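Local structure of Emp47p (form2) (Saccharomyces cerevisiae, 2A6Z) at residues Y11-L16 / G49-K54; W26-Q31 / G37-T42; W67-V72 / G80-W85; Q97-P102 / L111-G116; V197-G202 / E209-F214. The protein acts as a calcium-independent, carbohydrate-recognising cargo receptor of the legume-like lectin family and takes part in the secretion of glycoproteins. One frame throughout, in Å; residues are numbered along the deposited sequence. Where two conformers were deposited one is given.

Interaction 1: Y11-L16 / G49-K54; sequences YSLPDL and GSLWLK
Tyr11 and Leu13 lean onto Leu53 and Leu51, laying a loop from near the N terminus over the inner face of a strand in the legume-lectin beta sandwich. At Tyr11 the phenol is turned so that its rim, not its face, meets the leucine: CD1 lies 4.0 Å from CD1 of Leu53, near the ring plane, and the two side chains cross at about a right angle. Both methyls of Leu53 also rest on the Tyr11 backbone, CD2 3.9 Å from Tyr11 CA and CD1 3.6 Å from Tyr11 O. That carbonyl oxygen is buried here and has no hydrogen-bond partner in the model. The far end of the ring is held elsewhere, Tyr11 OH bonding to the backbone O of Gly56. Ser12 faces the other way; its OG is bonded to Ser8 O and Phe218 N, and its carbonyl receives NE1 of Trp26, the indole that also packs on Leu13, Leu51 and Leu53. Leu13 pairs through its backbone with Met216. With CG anti to the backbone N (chi1 -178°), it brings its CD2 methyl to Leu51 of strand 48-58, where the two side chains meet tip to tip, CD2 against CD2 at 4.0 Å. The loop runs beside strand 210-220 here, and at its far end Leu16 N bonds to Phe214 O.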
# COMPACT_ATOMS: atom_id res chain seq x y z
N TYR A 11 -10.98 -10.50 -2.02
CA TYR A 11 -10.16 -9.28 -1.87
C TYR A 11 -8.71 -9.60 -1.60
O TYR A 11 -7.96 -8.74 -1.15
CB TYR A 11 -10.79 -8.38 -0.79
CG TYR A 11 -12.14 -7.88 -1.22
CD1 TYR A 11 -12.32 -6.94 -2.19
CD2 TYR A 11 -13.30 -8.45 -0.71
CE1 TYR A 11 -13.53 -6.50 -2.61
CE2 TYR A 11 -14.56 -8.02 -1.12
CZ TYR A 11 -14.68 -7.03 -2.06
OH TYR A 11 -15.92 -6.61 -2.50
N SER A 12 -8.28 -10.84 -1.85
CA SER A 12 -6.94 -11.30 -1.62
C SER A 12 -6.20 -11.56 -2.93
O SER A 12 -6.78 -11.75 -3.98
CB SER A 12 -6.88 -12.55 -0.72
OG SER A 12 -7.44 -12.27 0.54
N LEU A 13 -4.88 -11.56 -2.80
CA LEU A 13 -3.91 -11.85 -3.85
C LEU A 13 -3.10 -13.04 -3.34
O LEU A 13 -2.09 -12.86 -2.60
CB LEU A 13 -3.00 -10.65 -4.10
CG LEU A 13 -1.97 -10.83 -5.20
CD1 LEU A 13 -2.60 -10.82 -6.56
CD2 LEU A 13 -0.92 -9.72 -5.03
N PRO A 14 -3.48 -14.27 -3.62
CA PRO A 14 -2.75 -15.44 -3.12
C PRO A 14 -1.28 -15.36 -3.56
O PRO A 14 -0.96 -14.82 -4.61
CB PRO A 14 -3.46 -16.59 -3.84
CG PRO A 14 -4.86 -16.12 -4.11
CD PRO A 14 -4.65 -14.64 -4.48
N ASP A 15 -0.47 -15.96 -2.67
CA ASP A 15 0.98 -16.00 -2.86
C ASP A 15 1.32 -16.28 -4.30
O ASP A 15 0.86 -17.29 -4.89
CB ASP A 15 1.57 -17.06 -1.97
CG ASP A 15 3.07 -17.04 -1.92
OD1 ASP A 15 3.56 -17.71 -0.99
OD2 ASP A 15 3.77 -16.52 -2.79
N LEU A 16 2.08 -15.38 -4.95
CA LEU A 16 2.35 -15.43 -6.38
C LEU A 16 3.47 -16.40 -6.74
O LEU A 16 3.81 -16.49 -7.94
CB LEU A 16 2.67 -14.00 -6.88
CG LEU A 16 1.52 -12.99 -6.77
CD1 LEU A 16 2.12 -11.62 -6.92
CD2 LEU A 16 0.49 -13.32 -7.84
N GLY A 49 4.18 1.67 -11.58
CA GLY A 49 3.33 0.48 -11.68
C GLY A 49 2.21 0.60 -10.66
O GLY A 49 2.38 1.19 -9.58
N SER A 50 1.06 -0.03 -10.97
CA SER A 50 -0.07 -0.10 -10.06
C SER A 50 -0.67 -1.49 -10.07
O SER A 50 -0.57 -2.24 -11.04
CB SER A 50 -1.13 0.94 -10.37
OG SER A 50 -1.67 0.71 -11.66
N LEU A 51 -1.35 -1.80 -8.98
CA LEU A 51 -1.98 -3.11 -8.80
C LEU A 51 -3.20 -2.89 -7.91
O LEU A 51 -3.01 -2.57 -6.71
CB LEU A 51 -1.00 -4.08 -8.20
CG LEU A 51 -1.56 -5.46 -7.82
CD1 LEU A 51 -2.03 -6.22 -9.06
CD2 LEU A 51 -0.53 -6.24 -7.04
N TRP A 52 -4.42 -2.98 -8.44
CA TRP A 52 -5.62 -2.69 -7.72
C TRP A 52 -6.63 -3.82 -7.86
O TRP A 52 -6.72 -4.47 -8.92
CB TRP A 52 -6.30 -1.46 -8.25
CG TRP A 52 -5.59 -0.13 -8.06
CD1 TRP A 52 -4.65 0.42 -8.89
CD2 TRP A 52 -5.79 0.81 -6.98
NE1 TRP A 52 -4.24 1.66 -8.39
CE2 TRP A 52 -4.93 1.92 -7.24
CE3 TRP A 52 -6.64 0.83 -5.84
CZ2 TRP A 52 -4.88 3.01 -6.38
CZ3 TRP A 52 -6.57 1.94 -5.00
CH2 TRP A 52 -5.69 3.01 -5.28
N LEU A 53 -7.46 -4.00 -6.85
CA LEU A 53 -8.61 -4.90 -6.97
C LEU A 53 -9.60 -4.32 -7.97
O LEU A 53 -9.88 -3.12 -7.98
CB LEU A 53 -9.26 -5.13 -5.59
CG LEU A 53 -8.46 -6.19 -4.79
CD1 LEU A 53 -8.56 -5.96 -3.29
CD2 LEU A 53 -8.93 -7.59 -5.15
N LYS A 54 -10.16 -5.24 -8.82
CA LYS A 54 -11.17 -4.78 -9.77
C LYS A 54 -12.50 -4.38 -9.17
O LYS A 54 -13.22 -3.55 -9.77
CB LYS A 54 -11.41 -5.92 -10.78
CG LYS A 54 -10.26 -6.10 -11.74
CD LYS A 54 -10.63 -7.21 -12.72
CE LYS A 54 -9.50 -7.63 -13.64
NZ LYS A 54 -10.01 -8.79 -14.48

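Interaction 2: W26-Q31 / G37-T42; sequences WQTGEQ and GRIVLT
Thr28 and Ile39 face each other across the space between the two sheets, each with its CB directed at the opposite segment, and their branches meet lightly: CG2 of Thr28 lies 4.4 Å from CG2 of Ile39. The threonine methyl is the part turned inward. Ile39 itself is buried against Leu16 and Leu51, while Leu41 points away from 26-31 and packs on Val197 and Ala199. At the Gln31 end the meeting is between backbones, since that side chain leads away. One water donates to both carbonyls, at 2.7 Å to Leu41 O and more weakly at 2.9 Å to Gln31 O. On the outer side Gln27 curls round to the carbonyl of the next residue, NE2 giving a nearly straight bond (170°) to a lone pair of Thr28 O, with that oxygen in the plane of the amide. As befits strands of two different sheets, 26-31 and 37-42 meet by one light methyl contact and one water shared by two carbonyls, and no direct hydrogen bond fixes them to each other.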
# COMPACT_ATOMS: atom_id res chain seq x y z
N TRP A 26 -7.70 -8.92 -9.84
CA TRP A 26 -6.77 -7.78 -9.78
C TRP A 26 -6.46 -7.26 -11.16
O TRP A 26 -6.51 -7.99 -12.18
CB TRP A 26 -5.42 -8.21 -9.15
CG TRP A 26 -5.56 -8.51 -7.69
CD1 TRP A 26 -6.00 -9.69 -7.13
CD2 TRP A 26 -5.28 -7.64 -6.58
NE1 TRP A 26 -6.01 -9.61 -5.75
CE2 TRP A 26 -5.56 -8.35 -5.38
CE3 TRP A 26 -4.82 -6.34 -6.48
CZ2 TRP A 26 -5.39 -7.78 -4.13
CZ3 TRP A 26 -4.64 -5.76 -5.24
CH2 TRP A 26 -4.93 -6.47 -4.06
N GLN A 27 -6.07 -5.97 -11.21
CA GLN A 27 -5.69 -5.33 -12.47
C GLN A 27 -4.35 -4.62 -12.28
O GLN A 27 -4.21 -3.75 -11.41
CB GLN A 27 -6.80 -4.33 -12.87
CG GLN A 27 -6.46 -3.60 -14.21
CD GLN A 27 -6.43 -4.58 -15.33
OE1 GLN A 27 -7.44 -5.24 -15.56
NE2 GLN A 27 -5.27 -4.67 -15.98
N THR A 28 -3.37 -4.94 -13.09
CA THR A 28 -2.13 -4.19 -13.17
C THR A 28 -2.32 -2.95 -14.02
O THR A 28 -3.17 -2.91 -14.93
CB THR A 28 -0.97 -5.02 -13.73
OG1 THR A 28 -1.40 -5.62 -15.00
CG2 THR A 28 -0.53 -6.16 -12.84
N GLY A 29 -1.49 -1.94 -13.75
CA GLY A 29 -1.52 -0.72 -14.54
C GLY A 29 -0.10 -0.23 -14.77
O GLY A 29 0.86 -0.59 -14.07
N GLU A 30 -0.01 0.67 -15.73
CA GLU A 30 1.24 1.34 -16.05
C GLU A 30 2.20 0.21 -16.43
O GLU A 30 1.76 -0.62 -17.25
CB GLU A 30 1.75 2.40 -15.07
CG GLU A 30 0.76 3.51 -14.88
CD GLU A 30 -0.49 3.08 -14.11
OE1 GLU A 30 -0.25 2.41 -13.08
OE2 GLU A 30 -1.59 3.43 -14.54
N GLN A 31 3.39 0.15 -15.88
CA GLN A 31 4.34 -0.86 -16.25
C GLN A 31 4.49 -1.95 -15.21
O GLN A 31 5.46 -2.70 -15.22
CB GLN A 31 5.64 -0.18 -16.68
CG GLN A 31 5.50 0.63 -17.98
CD GLN A 31 5.26 -0.19 -19.22
OE1 GLN A 31 6.08 -1.04 -19.56
NE2 GLN A 31 4.12 0.13 -19.86
N GLY A 37 7.23 -15.31 -9.68
CA GLY A 37 6.82 -15.31 -8.29
C GLY A 37 6.44 -14.00 -7.69
O GLY A 37 6.21 -13.97 -6.46
N ARG A 38 6.31 -12.92 -8.45
CA ARG A 38 5.98 -11.65 -7.81
C ARG A 38 5.53 -10.67 -8.87
O ARG A 38 5.87 -10.80 -10.05
CB ARG A 38 7.23 -11.08 -7.10
CG ARG A 38 8.34 -10.74 -8.10
CD ARG A 38 9.68 -11.29 -7.73
NE ARG A 38 10.73 -10.76 -8.58
CZ ARG A 38 11.12 -11.09 -9.79
NH1 ARG A 38 10.51 -12.05 -10.46
NH2 ARG A 38 12.13 -10.44 -10.36
N ILE A 39 4.76 -9.65 -8.47
CA ILE A 39 4.41 -8.55 -9.35
C ILE A 39 5.40 -7.43 -9.11
O ILE A 39 5.55 -6.93 -7.98
CB ILE A 39 2.94 -8.12 -9.22
CG1 ILE A 39 2.02 -9.21 -9.77
CG2 ILE A 39 2.70 -6.74 -9.87
CD1 ILE A 39 0.54 -9.00 -9.47
N VAL A 40 6.10 -7.05 -10.17
CA VAL A 40 7.09 -5.98 -10.12
C VAL A 40 6.42 -4.69 -10.52
O VAL A 40 5.91 -4.59 -11.63
CB VAL A 40 8.26 -6.30 -11.05
CG1 VAL A 40 9.24 -5.16 -11.03
CG2 VAL A 40 8.94 -7.60 -10.65
N LEU A 41 6.43 -3.70 -9.61
CA LEU A 41 5.80 -2.45 -9.89
C LEU A 41 6.71 -1.50 -10.67
O LEU A 41 6.23 -0.71 -11.46
CB LEU A 41 5.34 -1.78 -8.58
CG LEU A 41 4.29 -2.61 -7.80
CD1 LEU A 41 4.02 -1.92 -6.46
CD2 LEU A 41 3.02 -2.78 -8.58
N THR A 42 8.01 -1.54 -10.32
CA THR A 42 8.96 -0.59 -10.96
C THR A 42 10.09 -1.32 -11.58
O THR A 42 11.15 -1.49 -11.02
CB THR A 42 9.42 0.45 -9.88
OG1 THR A 42 10.03 -0.19 -8.72
CG2 THR A 42 8.26 1.32 -9.45
O HOH W 1 7.36 -0.84 -13.95

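Interaction 3: W67-V72 / G80-W85; sequences WTFRSV and GGISFW
One phenyl ring, that of Phe84, presents its edge to two aromatic faces at once. CD1 of Phe84 stands 3.4 Å from CG of Trp67, over the five-membered ring but offset toward its rim, with the planes inclined at 51°. CZ of the same phenyl lies over the Phe69 face, 3.9 Å from Phe69 CG; here the centroids are 5.4 Å apart and the planes 65° to each other. Both are edge-to-face pairs. Phe84 reaches between them with its CG anti to the carbonyl carbon, beside its backbone N. Ile82 crosses Phe69 at a slant, its CD1 4.0 Å from CD1 of Phe69. The indole nitrogen is satisfied at the margin of the cluster: Trp67 NE1 donates to a water at 2.9 Å, and that water donates in turn to Trp85 O. Val197 and Ile159 add aliphatic cover around Phe84. The two strands run antiparallel (170°), but their axes stay 9.7 Å apart with no hydrogen bond between them, as expected for facing sheets: this is an aromatic cluster in the core of a legume-lectin-type beta sandwich.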
# COMPACT_ATOMS: atom_id res chain seq x y z
N TRP A 67 -0.08 -6.93 3.47
CA TRP A 67 0.72 -6.84 2.22
C TRP A 67 2.09 -7.38 2.47
O TRP A 67 2.77 -6.97 3.42
CB TRP A 67 0.82 -5.36 1.82
CG TRP A 67 -0.37 -4.72 1.25
CD1 TRP A 67 -1.27 -3.92 1.86
CD2 TRP A 67 -0.82 -4.82 -0.13
NE1 TRP A 67 -2.25 -3.51 0.97
CE2 TRP A 67 -1.97 -4.04 -0.25
CE3 TRP A 67 -0.28 -5.49 -1.25
CZ2 TRP A 67 -2.66 -3.90 -1.48
CZ3 TRP A 67 -0.99 -5.34 -2.45
CH2 TRP A 67 -2.14 -4.57 -2.53
N THR A 68 2.54 -8.26 1.57
CA THR A 68 3.89 -8.81 1.63
C THR A 68 4.66 -8.25 0.40
O THR A 68 4.28 -8.53 -0.74
CB THR A 68 3.85 -10.34 1.59
OG1 THR A 68 3.08 -10.84 2.68
CG2 THR A 68 5.26 -10.90 1.73
N PHE A 69 5.70 -7.46 0.68
CA PHE A 69 6.37 -6.71 -0.40
C PHE A 69 7.85 -6.64 -0.13
O PHE A 69 8.30 -6.86 1.00
CB PHE A 69 5.78 -5.31 -0.60
CG PHE A 69 6.38 -4.30 0.37
CD1 PHE A 69 7.35 -3.39 -0.06
CD2 PHE A 69 6.01 -4.27 1.72
CE1 PHE A 69 7.95 -2.51 0.80
CE2 PHE A 69 6.60 -3.37 2.58
CZ PHE A 69 7.56 -2.48 2.14
N ARG A 70 8.61 -6.25 -1.13
CA ARG A 70 10.02 -5.97 -0.90
C ARG A 70 10.47 -4.87 -1.88
O ARG A 70 9.80 -4.55 -2.84
CB ARG A 70 10.93 -7.21 -1.04
CG ARG A 70 11.01 -7.74 -2.48
CD ARG A 70 11.88 -8.99 -2.49
NE ARG A 70 12.03 -9.40 -3.91
CZ ARG A 70 12.74 -10.42 -4.29
NH1 ARG A 70 13.37 -11.16 -3.40
NH2 ARG A 70 12.83 -10.69 -5.59
N SER A 71 11.65 -4.34 -1.53
CA SER A 71 12.40 -3.46 -2.43
C SER A 71 13.79 -4.06 -2.60
O SER A 71 14.49 -4.32 -1.60
CB SER A 71 12.55 -2.05 -1.81
OG SER A 71 13.49 -1.36 -2.63
N VAL A 72 14.16 -4.27 -3.88
CA VAL A 72 15.49 -4.80 -4.18
C VAL A 72 16.15 -3.93 -5.25
O VAL A 72 15.49 -3.24 -6.02
CB VAL A 72 15.46 -6.29 -4.64
CG1 VAL A 72 15.05 -7.17 -3.46
CG2 VAL A 72 14.53 -6.48 -5.81
N GLY A 80 11.56 8.17 -4.97
CA GLY A 80 10.61 7.09 -5.23
C GLY A 80 9.84 6.73 -3.93
O GLY A 80 10.01 7.32 -2.88
N GLY A 81 9.00 5.70 -4.07
CA GLY A 81 8.30 5.17 -2.90
C GLY A 81 7.20 4.25 -3.33
O GLY A 81 6.88 4.15 -4.54
N ILE A 82 6.64 3.58 -2.34
CA ILE A 82 5.54 2.61 -2.57
C ILE A 82 4.40 3.02 -1.63
O ILE A 82 4.64 3.31 -0.45
CB ILE A 82 5.99 1.14 -2.39
CG1 ILE A 82 4.84 0.16 -2.65
CG2 ILE A 82 6.65 0.87 -1.03
CD1 ILE A 82 5.25 -1.28 -2.76
N SER A 83 3.21 3.06 -2.20
CA SER A 83 2.01 3.48 -1.45
C SER A 83 0.96 2.39 -1.50
O SER A 83 0.66 1.79 -2.54
CB SER A 83 1.42 4.71 -2.11
OG SER A 83 2.16 5.89 -1.80
N PHE A 84 0.35 2.17 -0.33
CA PHE A 84 -0.74 1.21 -0.13
C PHE A 84 -1.99 2.00 0.19
O PHE A 84 -1.96 2.87 1.04
CB PHE A 84 -0.41 0.22 1.01
CG PHE A 84 0.90 -0.49 0.81
CD1 PHE A 84 0.96 -1.72 0.19
CD2 PHE A 84 2.10 0.07 1.28
CE1 PHE A 84 2.15 -2.38 0.01
CE2 PHE A 84 3.31 -0.55 1.06
CZ PHE A 84 3.32 -1.81 0.44
N TRP A 85 -3.07 1.70 -0.53
CA TRP A 85 -4.23 2.58 -0.54
C TRP A 85 -5.49 1.89 0.01
O TRP A 85 -5.70 0.69 -0.26
CB TRP A 85 -4.54 3.02 -1.97
CG TRP A 85 -3.40 3.72 -2.65
CD1 TRP A 85 -2.43 3.13 -3.42
CD2 TRP A 85 -3.11 5.13 -2.62
NE1 TRP A 85 -1.54 4.10 -3.89
CE2 TRP A 85 -1.96 5.31 -3.42
CE3 TRP A 85 -3.73 6.24 -2.02
CZ2 TRP A 85 -1.39 6.59 -3.63
CZ3 TRP A 85 -3.17 7.48 -2.24
CH2 TRP A 85 -2.01 7.66 -3.03
O HOH W 2 -4.11 -1.31 0.82

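Interaction 4: Q97-P102 / L111-G116; sequences QLYNGP and LVDNNG
Leu111 drives a methyl squarely onto the ring of Tyr99. Its CD1 sits 3.6 Å from the ring centroid and only 5° off the normal, a well-centred CH-pi contact, and CD2 follows beside the phenol oxygen, 3.8 Å from Tyr99 OH. The two side chains cross at about a right angle; with CG anti to the backbone N (chi1 174°), Leu111 carries CD1 over the ring. Past the hydroxyl the packing gives way to water. Tyr99 OH and Asp113 OD2 are 4.0 Å apart, too far for a direct bond, and one water lying in the ring plane joins them, accepting a hydrogen bond from Tyr99 OH and donating one to the carboxylate, 2.7 Å from each oxygen. Asp113 OD2 has further partners in Tyr139 OH and the backbone N of Asn115, the latter 3.0 Å away and approaching from above the carboxylate plane. That last bond defines an Asx turn running from Asp113 to Asn115, while Tyr99 rides on a type I' beta turn, Leu98 to Gly101, in the long loop leading to strand 108-113.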
# COMPACT_ATOMS: atom_id res chain seq x y z
N GLN A 97 -1.08 11.06 -9.77
CA GLN A 97 -0.09 12.06 -9.45
C GLN A 97 0.63 11.91 -8.14
O GLN A 97 1.58 12.69 -7.87
CB GLN A 97 -0.76 13.45 -9.45
CG GLN A 97 -1.33 13.86 -10.80
CD GLN A 97 -1.92 15.25 -10.75
OE1 GLN A 97 -1.15 16.24 -10.79
NE2 GLN A 97 -3.24 15.36 -10.56
N LEU A 98 0.27 10.94 -7.30
CA LEU A 98 0.91 10.77 -5.98
C LEU A 98 1.42 9.34 -5.87
O LEU A 98 0.66 8.41 -5.67
CB LEU A 98 -0.14 11.08 -4.90
CG LEU A 98 0.35 10.90 -3.44
CD1 LEU A 98 1.58 11.77 -3.18
CD2 LEU A 98 -0.80 11.23 -2.51
N TYR A 99 2.75 9.17 -6.12
CA TYR A 99 3.34 7.83 -6.16
C TYR A 99 2.53 6.92 -7.07
O TYR A 99 2.33 5.70 -6.81
CB TYR A 99 3.48 7.16 -4.72
CG TYR A 99 4.40 8.03 -3.88
CD1 TYR A 99 5.77 7.86 -3.94
CD2 TYR A 99 3.91 9.07 -3.11
CE1 TYR A 99 6.63 8.66 -3.21
CE2 TYR A 99 4.76 9.90 -2.39
CZ TYR A 99 6.13 9.68 -2.47
OH TYR A 99 6.94 10.53 -1.72
N ASN A 100 2.14 7.44 -8.24
CA ASN A 100 1.37 6.69 -9.25
C ASN A 100 0.01 6.23 -8.76
O ASN A 100 -0.55 5.30 -9.33
CB ASN A 100 2.22 5.55 -9.81
CG ASN A 100 1.57 4.96 -11.09
OD1 ASN A 100 1.18 5.74 -11.99
ND2 ASN A 100 1.48 3.66 -11.16
N GLY A 101 -0.53 6.94 -7.78
CA GLY A 101 -1.86 6.80 -7.27
C GLY A 101 -2.50 8.18 -7.08
O GLY A 101 -1.96 9.18 -7.54
N PRO A 102 -3.69 8.21 -6.49
CA PRO A 102 -4.49 9.44 -6.53
C PRO A 102 -4.07 10.49 -5.53
O PRO A 102 -4.05 10.27 -4.34
CB PRO A 102 -5.91 8.92 -6.24
CG PRO A 102 -5.64 7.69 -5.37
CD PRO A 102 -4.44 7.06 -5.98
N LEU A 111 2.48 5.24 3.09
CA LEU A 111 3.63 5.50 2.23
C LEU A 111 4.89 4.92 2.86
O LEU A 111 5.21 5.25 4.02
CB LEU A 111 3.83 7.01 2.06
CG LEU A 111 5.09 7.42 1.28
CD1 LEU A 111 5.06 6.93 -0.16
CD2 LEU A 111 5.21 8.95 1.32
N VAL A 112 5.61 4.09 2.12
CA VAL A 112 6.94 3.64 2.50
C VAL A 112 7.92 4.34 1.56
O VAL A 112 7.87 4.22 0.34
CB VAL A 112 7.06 2.11 2.43
CG1 VAL A 112 8.50 1.69 2.67
CG2 VAL A 112 6.10 1.45 3.41
N ASP A 113 8.82 5.13 2.17
CA ASP A 113 9.80 5.89 1.38
C ASP A 113 10.91 6.31 2.29
O ASP A 113 10.92 6.05 3.51
CB ASP A 113 9.18 7.06 0.60
CG ASP A 113 9.20 8.37 1.38
OD1 ASP A 113 8.75 8.37 2.54
OD2 ASP A 113 9.74 9.37 0.82
N ASN A 114 11.92 7.00 1.71
CA ASN A 114 13.08 7.37 2.50
C ASN A 114 13.50 8.83 2.25
O ASN A 114 14.60 9.21 2.66
CB ASN A 114 14.25 6.42 2.31
CG ASN A 114 14.93 6.52 0.96
OD1 ASN A 114 14.65 7.42 0.19
ND2 ASN A 114 15.81 5.56 0.71
N ASN A 115 12.67 9.62 1.57
CA ASN A 115 13.05 10.99 1.20
C ASN A 115 12.70 12.04 2.24
O ASN A 115 12.99 13.21 1.98
CB ASN A 115 12.40 11.33 -0.16
CG ASN A 115 13.23 12.36 -0.94
OD1 ASN A 115 14.46 12.38 -0.87
ND2 ASN A 115 12.53 13.17 -1.68
N GLY A 116 12.08 11.65 3.35
CA GLY A 116 11.70 12.59 4.36
C GLY A 116 12.79 12.75 5.42
O GLY A 116 13.85 12.14 5.37
O HOH W 3 9.60 9.91 -1.83

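Interaction 5: V197-G202 / E209-F214; sequences VTAQNG and ESFEIF
Val197 and Ile213 reach toward each other tip to tip, CG1 of the valine 3.9 Å from CD1 of the isoleucine, and begin the apolar part of the contact. Next, Ala199 CB settles against Phe211, 3.9 Å from its CB and touching the near part of the ring, whose CE2 continues to 3.7 Å from Gln200 O. Glu209 lays its CG over one face of the same phenyl. Hydrogen bonding takes over where the strands run out: Asn201 ND2 donates to Glu209 O at 2.9 Å, with an N-H...O angle of 153° and the donor tilted 22° from the carbonyl plane. Asn201 has further partners, OD1 accepting from Ser47 N and ND2 also bonding to Asn44 O, while Thr42 OG1 shares Glu209 O. The carboxylate of Glu209 turns to a different neighbour, its OE2 bonding to Ser71 OG. Between strand 192-200, flanked in its sheet by 48-58 and 81-88, and strand 210-220, flanked by 38-40 and 63-72, the contact therefore joins the two sheets of the sandwich through the third strand of each.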
# COMPACT_ATOMS: atom_id res chain seq x y z
N VAL A 197 -2.01 -0.99 -4.53
CA VAL A 197 -0.63 -0.59 -4.25
C VAL A 197 -0.04 0.02 -5.53
O VAL A 197 -0.32 -0.44 -6.63
CB VAL A 197 0.22 -1.75 -3.71
CG1 VAL A 197 0.26 -2.92 -4.72
CG2 VAL A 197 1.62 -1.31 -3.32
N THR A 198 0.74 1.09 -5.34
CA THR A 198 1.32 1.80 -6.48
C THR A 198 2.75 2.14 -6.09
O THR A 198 3.10 2.30 -4.91
CB THR A 198 0.53 3.07 -6.81
OG1 THR A 198 0.59 4.00 -5.74
CG2 THR A 198 -0.93 2.76 -7.08
N ALA A 199 3.61 2.32 -7.09
CA ALA A 199 5.01 2.68 -6.76
C ALA A 199 5.62 3.40 -7.96
O ALA A 199 5.19 3.26 -9.10
CB ALA A 199 5.87 1.49 -6.37
N GLN A 200 6.68 4.15 -7.62
CA GLN A 200 7.52 4.80 -8.61
C GLN A 200 8.96 4.76 -8.07
O GLN A 200 9.14 4.83 -6.84
CB GLN A 200 7.09 6.25 -8.87
CG GLN A 200 7.39 7.16 -7.66
CD GLN A 200 6.81 8.54 -7.73
OE1 GLN A 200 5.77 8.68 -8.43
NE2 GLN A 200 7.47 9.48 -7.03
N ASN A 201 9.95 4.72 -8.94
CA ASN A 201 11.31 4.84 -8.48
C ASN A 201 12.00 6.16 -8.85
O ASN A 201 13.07 6.44 -8.30
CB ASN A 201 12.18 3.61 -8.82
CG ASN A 201 12.23 3.29 -10.28
OD1 ASN A 201 11.82 4.10 -11.13
ND2 ASN A 201 12.76 2.11 -10.61
N GLY A 202 11.38 6.94 -9.71
CA GLY A 202 11.93 8.28 -10.08
C GLY A 202 13.26 8.15 -10.77
O GLY A 202 13.62 7.11 -11.31
N GLU A 209 15.51 0.98 -8.40
CA GLU A 209 14.86 0.31 -7.28
C GLU A 209 13.62 -0.41 -7.76
O GLU A 209 12.79 0.15 -8.48
CB GLU A 209 14.47 1.40 -6.23
CG GLU A 209 13.98 0.75 -4.92
CD GLU A 209 13.94 1.69 -3.72
OE1 GLU A 209 14.12 2.94 -3.91
OE2 GLU A 209 13.68 1.20 -2.60
N SER A 210 13.52 -1.68 -7.29
CA SER A 210 12.43 -2.56 -7.77
C SER A 210 11.50 -2.88 -6.62
O SER A 210 11.88 -3.67 -5.73
CB SER A 210 13.06 -3.83 -8.37
OG SER A 210 12.03 -4.60 -8.96
N PHE A 211 10.33 -2.26 -6.62
CA PHE A 211 9.29 -2.51 -5.62
C PHE A 211 8.44 -3.68 -6.11
O PHE A 211 7.96 -3.63 -7.26
CB PHE A 211 8.42 -1.25 -5.43
CG PHE A 211 9.14 -0.14 -4.72
CD1 PHE A 211 9.34 -0.21 -3.35
CD2 PHE A 211 9.61 0.95 -5.44
CE1 PHE A 211 9.98 0.83 -2.67
CE2 PHE A 211 10.21 2.00 -4.73
CZ PHE A 211 10.40 1.93 -3.37
N GLU A 212 8.28 -4.69 -5.28
CA GLU A 212 7.74 -5.99 -5.70
C GLU A 212 6.72 -6.50 -4.68
O GLU A 212 6.94 -6.34 -3.46
CB GLU A 212 8.84 -7.00 -5.85
CG GLU A 212 9.96 -6.48 -6.75
CD GLU A 212 11.04 -7.44 -7.10
OE1 GLU A 212 11.08 -8.55 -6.49
OE2 GLU A 212 11.83 -7.08 -8.01
N ILE A 213 5.65 -7.09 -5.18
CA ILE A 213 4.55 -7.65 -4.38
C ILE A 213 4.57 -9.15 -4.45
O ILE A 213 4.60 -9.75 -5.54
CB ILE A 213 3.21 -7.11 -4.83
CG1 ILE A 213 3.18 -5.59 -4.95
CG2 ILE A 213 2.08 -7.67 -3.97
CD1 ILE A 213 3.39 -4.90 -3.58
N PHE A 214 4.60 -9.84 -3.30
CA PHE A 214 4.53 -11.30 -3.26
C PHE A 214 3.10 -11.82 -3.00
O PHE A 214 2.76 -12.92 -3.45
CB PHE A 214 5.43 -11.81 -2.16
CG PHE A 214 6.90 -11.84 -2.38
CD1 PHE A 214 7.72 -12.64 -1.57
CD2 PHE A 214 7.53 -11.13 -3.40
CE1 PHE A 214 9.09 -12.73 -1.74
CE2 PHE A 214 8.91 -11.22 -3.58
CZ PHE A 214 9.67 -12.02 -2.79
O HOH W 4 13.48 4.71 -5.81

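How the interactions relate
From the N terminus, interaction 1 closes the first long loop, and interaction 2 lies wholly within it, a short turn-back from strand 26-30 to 38-40. Interactions 3, 4 and 5 then follow in series, none crossing another. Interaction 3 spans the short connection between strands 63-72 and 81-88, interaction 4 fastens the next long loop to strand 108-113, and interaction 5 closes near the C terminus. Interactions 2, 3 and 5 each bridge the two sheets; interaction 1 does so through a loop that pairs with strand 210-220 of one and packs on 48-58 of the other, whereas interaction 4 stays with one. Asn100 connects the loop of interaction 4 to Gly49 and Glu30.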